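Methane monooxygenase regulatory protein B (Methylococcus capsulatus, PDB 4GAM) probably regulates soluble methane monooxygenase by docking onto its hydroxylase component and tuning how substrates reach the diiron active site. Local coordinates at residues 35-39 with 124-128; 39-45 with 108-113; 47-51 with 105-109; 64-68 with 80-84. All blocks are in the same frame, centred on the assembly; numbering follows the deposited sequence.

Following the chain from the N terminus, the first segment met is 35-39, and contact 1 closes the widest loop by bringing it to 124-128 near the other end of the MmoB/DmpM family region. Contact 2 pairs 39-45 with 108-113 within that span and shares Val-39 with contact 1. The helix after Ser-45 then enters contact 3, which ends on Asp-108 and Val-109, also used by contact 2. Innermost is contact 4, a short closure between 64-68 and 80-84; none of the four loops cross. Together they join the four-stranded sheet to the three-stranded one, to helix 46-63 and to the loops at the strand ends.

Contact 1: 35-39 with 124-128; sequences SDTVV and TITSE
Val-38 lays its CG2 methyl against the flank of Ile-125, 3.5 Å from Ile-125 CG1, at the junction of two antiparallel sheets: strand 37-43 belongs to the four-stranded one and strand 122-126 to the three-stranded one. The short strand segments come within 7.3 Å at an angle of 132°, too far apart for ladder bonding, so side chains fill the gap. With Ile-125 CG1 anti to the backbone N (chi1 169°) and the chain extended beyond it, CD1 passes Val-38 and comes 3.4 Å from Val-39 O. Ile-85 of strand 84-88 and Thr-112 of strand 109-113 close round the same apolar patch.

Further along, where strand 37-43 begins and strand 122-126 ends, polar groups take over. Ser-127 OG reaches back to Thr-37 O at 3.2 Å, a weak hydrogen bond that ties the loop leaving one strand to the start of the other. Each loop also steadies itself. Ser-35 OG accepts from Thr-37 N in an ST turn, and Ser-35 also has backbone bonds to another protein's chain, presumably the hydroxylase. The second ST turn follows strand 122-126: Glu-128 N donates to Thr-126 OG1 over 2.9 Å, almost straight at 171°.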
# COMPACT_ATOMS: atom_id res chain seq x y z
N SER D 35 -2.41 39.74 7.33
CA SER D 35 -2.27 38.82 8.45
C SER D 35 -0.86 38.25 8.58
O SER D 35 -0.29 37.76 7.60
CB SER D 35 -3.29 37.69 8.32
OG SER D 35 -3.08 36.69 9.29
N ASP D 36 -0.29 38.33 9.78
CA ASP D 36 1.04 37.80 10.04
C ASP D 36 0.98 36.32 10.42
O ASP D 36 1.97 35.75 10.85
CB ASP D 36 1.73 38.58 11.17
CG ASP D 36 1.19 38.23 12.55
OD1 ASP D 36 -0.03 37.95 12.67
OD2 ASP D 36 1.98 38.23 13.52
N THR D 37 -0.19 35.72 10.24
CA THR D 37 -0.40 34.35 10.68
C THR D 37 -0.08 33.34 9.58
O THR D 37 0.40 33.70 8.51
CB THR D 37 -1.84 34.12 11.17
OG1 THR D 37 -2.75 34.21 10.07
CG2 THR D 37 -2.22 35.14 12.23
N VAL D 38 -0.35 32.08 9.88
CA VAL D 38 -0.07 30.99 8.96
C VAL D 38 -1.09 29.88 9.21
O VAL D 38 -1.52 29.68 10.35
CB VAL D 38 1.39 30.47 9.13
CG1 VAL D 38 1.42 29.08 9.78
CG2 VAL D 38 2.11 30.46 7.80
N VAL D 39 -1.50 29.20 8.16
CA VAL D 39 -2.48 28.12 8.31
C VAL D 39 -1.93 26.80 7.79
O VAL D 39 -1.52 26.69 6.63
CB VAL D 39 -3.80 28.45 7.60
CG1 VAL D 39 -4.81 27.31 7.79
CG2 VAL D 39 -4.36 29.76 8.11
N THR D 124 9.17 23.86 6.37
CA THR D 124 8.78 25.09 7.03
C THR D 124 7.73 25.86 6.24
O THR D 124 7.81 25.95 5.01
CB THR D 124 10.01 25.99 7.32
OG1 THR D 124 9.62 27.37 7.27
CG2 THR D 124 11.11 25.74 6.31
N ILE D 125 6.75 26.40 6.95
CA ILE D 125 5.71 27.24 6.35
C ILE D 125 5.71 28.61 7.03
O ILE D 125 5.66 28.70 8.26
CB ILE D 125 4.32 26.58 6.44
CG1 ILE D 125 3.23 27.58 6.06
CG2 ILE D 125 4.07 26.00 7.83
CD1 ILE D 125 1.83 27.09 6.34
N THR D 126 5.77 29.68 6.24
CA THR D 126 5.96 31.01 6.80
C THR D 126 5.09 32.08 6.14
O THR D 126 4.54 31.89 5.06
CB THR D 126 7.44 31.44 6.73
OG1 THR D 126 7.56 32.85 6.92
CG2 THR D 126 8.02 31.07 5.38
N SER D 127 4.96 33.22 6.83
CA SER D 127 4.16 34.33 6.35
C SER D 127 5.04 35.34 5.61
O SER D 127 4.55 36.31 5.04
CB SER D 127 3.44 35.01 7.51
OG SER D 127 2.36 35.81 7.06
N GLU D 128 6.35 35.10 5.64
CA GLU D 128 7.30 35.96 4.96
C GLU D 128 7.21 35.76 3.45
O GLU D 128 7.14 34.63 2.97
CB GLU D 128 8.73 35.68 5.42
CG GLU D 128 9.68 36.86 5.26
CD GLU D 128 11.05 36.47 4.73
OE1 GLU D 128 11.60 35.45 5.17
OE2 GLU D 128 11.57 37.20 3.86

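Contact 2: 39-45 with 108-113; sequences VLVLKKS and DVSSTI
Val-39 and Ile-113 form the tight end of this antiparallel strand pair, which carries a classic beta bulge further along. Their side chains lie side by side, CB to CB 3.6 Å, between two backbone bonds: Val-39 N to Ile-113 O and Ile-113 N to Val-39 O. Val-41 faces the two bulge residues, Ser-110 and Ser-111: its O takes Ser-111 N and, weakly, Ser-110 N, and the register slips before Leu-42 meets Val-109. There Leu-42 CD2 packs 3.7 Å from Val-109 CB, and the Leu-40 side chain crosses that of Val-109 at about a right angle, CD1 meeting CG2, on the same side of the sheet.

At the far end the backbone stays firmly joined, Lys-43 N to Asp-108 O at 2.7 Å, but the polar side-chain ends are loosely engaged and turn to other proteins. The extended lysine chain merely passes Asp-108 OD1 with its CD; the acidic partner of Lys-43 NZ and the basic partner of Asp-108 OD2 lie outside this pair, on two different neighbouring chains. Ser-45 OG, 3.1 Å from Asp-108 OD2, makes a weak and unsettled bond, since Glu-47 OE1 competes for its proton.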
# COMPACT_ATOMS: atom_id res chain seq x y z
N VAL D 39 -1.50 29.20 8.16
CA VAL D 39 -2.48 28.12 8.31
C VAL D 39 -1.93 26.80 7.79
O VAL D 39 -1.52 26.69 6.63
CB VAL D 39 -3.80 28.45 7.60
CG1 VAL D 39 -4.81 27.31 7.79
CG2 VAL D 39 -4.36 29.76 8.11
N LEU D 40 -1.91 25.80 8.66
CA LEU D 40 -1.46 24.47 8.30
C LEU D 40 -2.61 23.47 8.46
O LEU D 40 -3.25 23.41 9.51
CB LEU D 40 -0.27 24.06 9.16
CG LEU D 40 0.43 22.75 8.82
CD1 LEU D 40 0.72 22.68 7.33
CD2 LEU D 40 1.71 22.61 9.63
N VAL D 41 -2.86 22.69 7.42
CA VAL D 41 -3.88 21.65 7.47
C VAL D 41 -3.23 20.28 7.40
O VAL D 41 -2.58 19.94 6.41
CB VAL D 41 -4.89 21.78 6.31
CG1 VAL D 41 -5.77 20.54 6.24
CG2 VAL D 41 -5.73 23.04 6.47
N LEU D 42 -3.41 19.49 8.46
CA LEU D 42 -2.80 18.17 8.55
C LEU D 42 -3.83 17.05 8.65
O LEU D 42 -4.65 17.02 9.56
CB LEU D 42 -1.83 18.12 9.73
CG LEU D 42 -0.66 19.12 9.68
CD1 LEU D 42 0.19 19.02 10.93
CD2 LEU D 42 0.18 18.90 8.44
N LYS D 43 -3.77 16.13 7.69
CA LYS D 43 -4.71 15.02 7.59
C LYS D 43 -4.64 14.10 8.81
O LYS D 43 -3.55 13.72 9.25
CB LYS D 43 -4.42 14.23 6.31
CG LYS D 43 -5.49 13.23 5.91
CD LYS D 43 -5.06 12.48 4.65
CE LYS D 43 -6.16 11.56 4.16
NZ LYS D 43 -5.69 10.65 3.08
N LYS D 44 -5.80 13.73 9.34
CA LYS D 44 -5.89 12.92 10.56
C LYS D 44 -5.44 11.47 10.34
O LYS D 44 -6.20 10.65 9.83
CB LYS D 44 -7.31 12.94 11.14
CG LYS D 44 -7.41 13.66 12.48
CD LYS D 44 -8.66 13.25 13.26
CE LYS D 44 -8.29 12.54 14.56
NZ LYS D 44 -7.67 11.20 14.32
N SER D 45 -4.21 11.17 10.76
CA SER D 45 -3.66 9.83 10.66
C SER D 45 -2.79 9.52 11.86
O SER D 45 -2.66 10.35 12.77
CB SER D 45 -2.85 9.68 9.37
OG SER D 45 -1.65 10.42 9.44
N ASP D 108 0.62 13.51 4.43
CA ASP D 108 -0.53 13.90 5.23
C ASP D 108 -0.62 15.40 5.54
O ASP D 108 -1.45 15.81 6.36
CB ASP D 108 -0.59 13.08 6.51
CG ASP D 108 -0.87 11.61 6.26
OD1 ASP D 108 -1.82 11.30 5.50
OD2 ASP D 108 -0.14 10.76 6.81
N VAL D 109 0.22 16.22 4.92
CA VAL D 109 0.01 17.66 5.00
C VAL D 109 -0.95 18.08 3.89
O VAL D 109 -0.57 18.19 2.72
CB VAL D 109 1.33 18.49 4.97
CG1 VAL D 109 2.23 18.03 3.86
CG2 VAL D 109 1.02 19.98 4.84
N SER D 110 -2.20 18.30 4.26
CA SER D 110 -3.24 18.52 3.27
C SER D 110 -3.24 19.90 2.64
O SER D 110 -3.35 20.02 1.42
CB SER D 110 -4.62 18.16 3.81
OG SER D 110 -4.85 16.76 3.69
N SER D 111 -3.10 20.95 3.44
CA SER D 111 -3.03 22.28 2.85
C SER D 111 -2.23 23.31 3.62
O SER D 111 -1.78 23.09 4.75
CB SER D 111 -4.43 22.82 2.54
OG SER D 111 -4.36 23.85 1.56
N THR D 112 -2.07 24.47 2.99
CA THR D 112 -1.20 25.51 3.49
C THR D 112 -1.79 26.86 3.12
O THR D 112 -2.33 27.04 2.04
CB THR D 112 0.20 25.36 2.85
OG1 THR D 112 0.95 24.38 3.57
CG2 THR D 112 0.96 26.68 2.87
N ILE D 113 -1.72 27.81 4.05
CA ILE D 113 -1.98 29.20 3.72
C ILE D 113 -0.78 30.01 4.21
O ILE D 113 -0.62 30.25 5.40
CB ILE D 113 -3.30 29.73 4.31
CG1 ILE D 113 -4.44 28.74 4.05
CG2 ILE D 113 -3.65 31.07 3.72
CD1 ILE D 113 -5.78 29.22 4.54

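Contact 3: 47-51 with 105-109; sequences EINTF and FLVDV
Phe-105 opens the second segment by turning the edge of its ring, CE1 foremost, toward the face of Phe-51 in a T-shaped stack. The centroids are 5.7 Å apart and the planes stand at 83°, with CE1 above the Phe-51 plane but offset toward the rim of that ring. A first torsion of 171°, CG anti to the backbone N, swings the Phe-105 ring across to the helix, where CE1 also meets Ile-48 CD1 at 3.9 Å. From Phe-105 the chain rounds a type I beta turn, closed by Asp-108 N donating to Phe-105 O over 3.3 Å. At the crest Leu-106 and Val-107 pack on the chain of another protein. Asp-108 brings the turn back: its CB lies 3.5 Å from Ile-48 CG1, an apolar touch made by the methylene of an acidic residue. An alanine in place of Ile-48 would probably open a gap between turn and helix, leaving the Asp-108 methylene without its apolar neighbour and Phe-105 CE1 with Phe-51 as its remaining partner across this contact.

The carboxylate of Asp-108 nears another, OD2 lying 4.2 Å from Glu-47 OE1. Glu-47 OE1 also meets a basic side chain of another protein's chain in a salt bridge, and Glu-47 OE2 pairs with Arg-98, so the negative charges are probably balanced. The turn thus leads from helix 102-105 into strand 109-113 beside the first turns of helix 46-63, with Leu-42 of strand 37-43 packed against Ile-48 and Phe-51, while Phe-105 also rests on helix 89-96 and on Val-87 of strand 84-88.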
# COMPACT_ATOMS: atom_id res chain seq x y z
N GLU D 47 0.61 9.06 12.14
CA GLU D 47 1.83 9.86 12.22
C GLU D 47 1.56 11.31 12.59
O GLU D 47 2.25 11.89 13.43
CB GLU D 47 2.60 9.80 10.89
CG GLU D 47 3.08 8.41 10.49
CD GLU D 47 2.00 7.59 9.81
OE1 GLU D 47 0.83 8.02 9.82
OE2 GLU D 47 2.33 6.52 9.26
N ILE D 48 0.55 11.90 11.96
CA ILE D 48 0.19 13.30 12.21
C ILE D 48 -0.27 13.52 13.65
O ILE D 48 0.19 14.45 14.31
CB ILE D 48 -0.88 13.80 11.23
CG1 ILE D 48 -0.27 13.97 9.84
CG2 ILE D 48 -1.49 15.10 11.70
CD1 ILE D 48 0.93 14.89 9.80
N ASN D 49 -1.16 12.66 14.13
CA ASN D 49 -1.62 12.73 15.52
C ASN D 49 -0.45 12.62 16.49
O ASN D 49 -0.38 13.36 17.47
CB ASN D 49 -2.64 11.62 15.81
CG ASN D 49 -3.96 11.84 15.11
OD1 ASN D 49 -4.04 12.56 14.11
ND2 ASN D 49 -5.01 11.23 15.64
N THR D 50 0.46 11.70 16.19
CA THR D 50 1.63 11.46 17.02
C THR D 50 2.56 12.66 17.05
O THR D 50 3.08 13.03 18.11
CB THR D 50 2.42 10.24 16.52
OG1 THR D 50 1.51 9.18 16.21
CG2 THR D 50 3.40 9.77 17.57
N PHE D 51 2.78 13.27 15.89
CA PHE D 51 3.63 14.46 15.79
C PHE D 51 2.96 15.66 16.45
O PHE D 51 3.62 16.50 17.06
CB PHE D 51 3.99 14.74 14.32
CG PHE D 51 4.00 16.20 13.96
CD1 PHE D 51 5.08 17.01 14.29
CD2 PHE D 51 2.93 16.76 13.27
CE1 PHE D 51 5.09 18.35 13.95
CE2 PHE D 51 2.94 18.10 12.92
CZ PHE D 51 4.02 18.90 13.26
N PHE D 105 6.46 12.72 5.10
CA PHE D 105 5.63 13.61 5.90
C PHE D 105 4.62 14.38 5.04
O PHE D 105 3.52 14.70 5.47
CB PHE D 105 6.52 14.59 6.68
CG PHE D 105 5.77 15.69 7.38
CD1 PHE D 105 5.14 15.45 8.60
CD2 PHE D 105 5.71 16.96 6.84
CE1 PHE D 105 4.45 16.47 9.24
CE2 PHE D 105 5.03 17.98 7.49
CZ PHE D 105 4.40 17.73 8.69
N LEU D 106 5.01 14.64 3.80
CA LEU D 106 4.17 15.35 2.85
C LEU D 106 2.97 14.52 2.38
O LEU D 106 2.16 14.98 1.58
CB LEU D 106 5.00 15.81 1.64
CG LEU D 106 5.43 17.28 1.56
CD1 LEU D 106 5.69 17.85 2.94
CD2 LEU D 106 6.67 17.42 0.70
N VAL D 107 2.88 13.29 2.87
CA VAL D 107 1.74 12.42 2.57
C VAL D 107 0.47 12.96 3.22
O VAL D 107 -0.62 12.91 2.64
CB VAL D 107 2.00 10.98 3.06
CG1 VAL D 107 0.76 10.11 2.88
CG2 VAL D 107 3.19 10.39 2.32
N ASP D 108 0.62 13.51 4.43
CA ASP D 108 -0.53 13.90 5.23
C ASP D 108 -0.62 15.40 5.54
O ASP D 108 -1.45 15.81 6.36
CB ASP D 108 -0.59 13.08 6.51
CG ASP D 108 -0.87 11.61 6.26
OD1 ASP D 108 -1.82 11.30 5.50
OD2 ASP D 108 -0.14 10.76 6.81
N VAL D 109 0.22 16.22 4.92
CA VAL D 109 0.01 17.66 5.00
C VAL D 109 -0.95 18.08 3.89
O VAL D 109 -0.57 18.19 2.72
CB VAL D 109 1.33 18.49 4.97
CG1 VAL D 109 2.23 18.03 3.86
CG2 VAL D 109 1.02 19.98 4.84

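Contact 4: 64-68 with 80-84; sequences VNPTV and KANGK
Thr-67 OG1 accepts from Asn-82 N over 2.9 Å with an N-H...O angle of 160°, a sound polar link between the 64-68 loop and the end of strand 76-82. The hydroxyl also turns toward Asn-65 OD1, though that spacing is modelled too short to be trusted. Asn-65 OD1 accepts from Thr-67 N at 3.1 Å as well, an Asx turn, with the donor standing above the plane of the amide carbonyl. The other end of the same amide, ND2, points across the contact to Lys-84 O, 2.7 Å away but badly bent, hence a weak bond. CG set anti to the backbone N (chi1 -165°) carries the amide over to that second segment, where ND2 also lies against Ala-81 CB. A leucine in place of Asn-65 would probably leave Lys-84 O without its amide partner and free the Thr-67 backbone N from the Asx turn.

Val-68 and Ala-81 add an apolar touch, CB to CB 3.9 Å. Thr-67 O receives a CA-H...O contact from Ala-81 CA at 3.3 Å. It sits near Lys-80 O too, acceptor against acceptor, but Asn-6 ND2 donates to it. Asn-82 OD1 likewise takes a hydrogen bond from Asn-6, so the N-terminal region joins the same cluster.

Strand 69-72 follows directly, antiparallel to 76-82. The type I turn from Asn-65 to Val-68 therefore reaches that hairpin already pinned to strand 76-82 by Thr-67 OG1 and, weakly, to the start of strand 84-88 by Asn-65 ND2, so the loop touches both sheets.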
# COMPACT_ATOMS: atom_id res chain seq x y z
N VAL D 64 9.28 27.10 21.19
CA VAL D 64 9.49 27.81 19.93
C VAL D 64 8.37 28.79 19.56
O VAL D 64 8.61 30.00 19.45
CB VAL D 64 9.72 26.84 18.75
CG1 VAL D 64 9.92 27.62 17.46
CG2 VAL D 64 10.93 25.97 19.02
N ASN D 65 7.16 28.28 19.37
CA ASN D 65 6.04 29.11 18.94
C ASN D 65 4.80 28.94 19.82
O ASN D 65 3.95 28.09 19.54
CB ASN D 65 5.69 28.80 17.48
CG ASN D 65 4.79 29.85 16.85
OD1 ASN D 65 4.20 30.69 17.54
ND2 ASN D 65 4.68 29.81 15.52
N PRO D 66 4.68 29.77 20.87
CA PRO D 66 3.56 29.71 21.83
C PRO D 66 2.22 30.14 21.24
O PRO D 66 1.23 30.21 21.97
CB PRO D 66 3.98 30.70 22.92
CG PRO D 66 5.45 30.88 22.74
CD PRO D 66 5.69 30.76 21.27
N THR D 67 2.20 30.41 19.94
CA THR D 67 1.00 30.90 19.28
C THR D 67 0.37 29.86 18.35
O THR D 67 -0.54 30.18 17.58
CB THR D 67 1.28 32.18 18.47
OG1 THR D 67 2.09 31.86 17.33
CG2 THR D 67 2.00 33.22 19.32
N VAL D 68 0.85 28.62 18.40
CA VAL D 68 0.30 27.58 17.53
C VAL D 68 -1.00 27.01 18.10
O VAL D 68 -1.01 26.40 19.17
CB VAL D 68 1.31 26.46 17.22
CG1 VAL D 68 1.98 25.96 18.47
CG2 VAL D 68 0.62 25.31 16.50
N LYS D 80 -3.11 26.89 13.25
CA LYS D 80 -2.88 28.29 12.93
C LYS D 80 -1.93 28.92 13.94
O LYS D 80 -2.17 28.87 15.14
CB LYS D 80 -4.21 29.05 12.90
CG LYS D 80 -4.10 30.55 12.67
CD LYS D 80 -5.31 31.06 11.91
CE LYS D 80 -5.36 32.57 11.82
NZ LYS D 80 -6.43 33.02 10.89
N ALA D 81 -0.85 29.51 13.45
CA ALA D 81 0.15 30.13 14.31
C ALA D 81 0.56 31.49 13.78
O ALA D 81 0.22 31.86 12.66
CB ALA D 81 1.36 29.23 14.46
N ASN D 82 1.31 32.23 14.59
CA ASN D 82 1.81 33.54 14.20
C ASN D 82 3.23 33.48 13.64
O ASN D 82 4.17 33.09 14.33
CB ASN D 82 1.75 34.52 15.37
CG ASN D 82 0.39 35.15 15.53
OD1 ASN D 82 -0.43 34.68 16.33
ND2 ASN D 82 0.13 36.21 14.78
N GLY D 83 3.37 33.86 12.37
CA GLY D 83 4.68 33.95 11.76
C GLY D 83 5.04 32.73 10.93
O GLY D 83 5.14 32.82 9.71
N LYS D 84 5.22 31.59 11.59
CA LYS D 84 5.71 30.39 10.91
C LYS D 84 5.58 29.12 11.73
O LYS D 84 5.41 29.16 12.95
CB LYS D 84 7.18 30.58 10.53
CG LYS D 84 8.10 30.63 11.73
CD LYS D 84 9.55 30.77 11.31
CE LYS D 84 10.48 30.04 12.25
NZ LYS D 84 11.87 30.05 11.74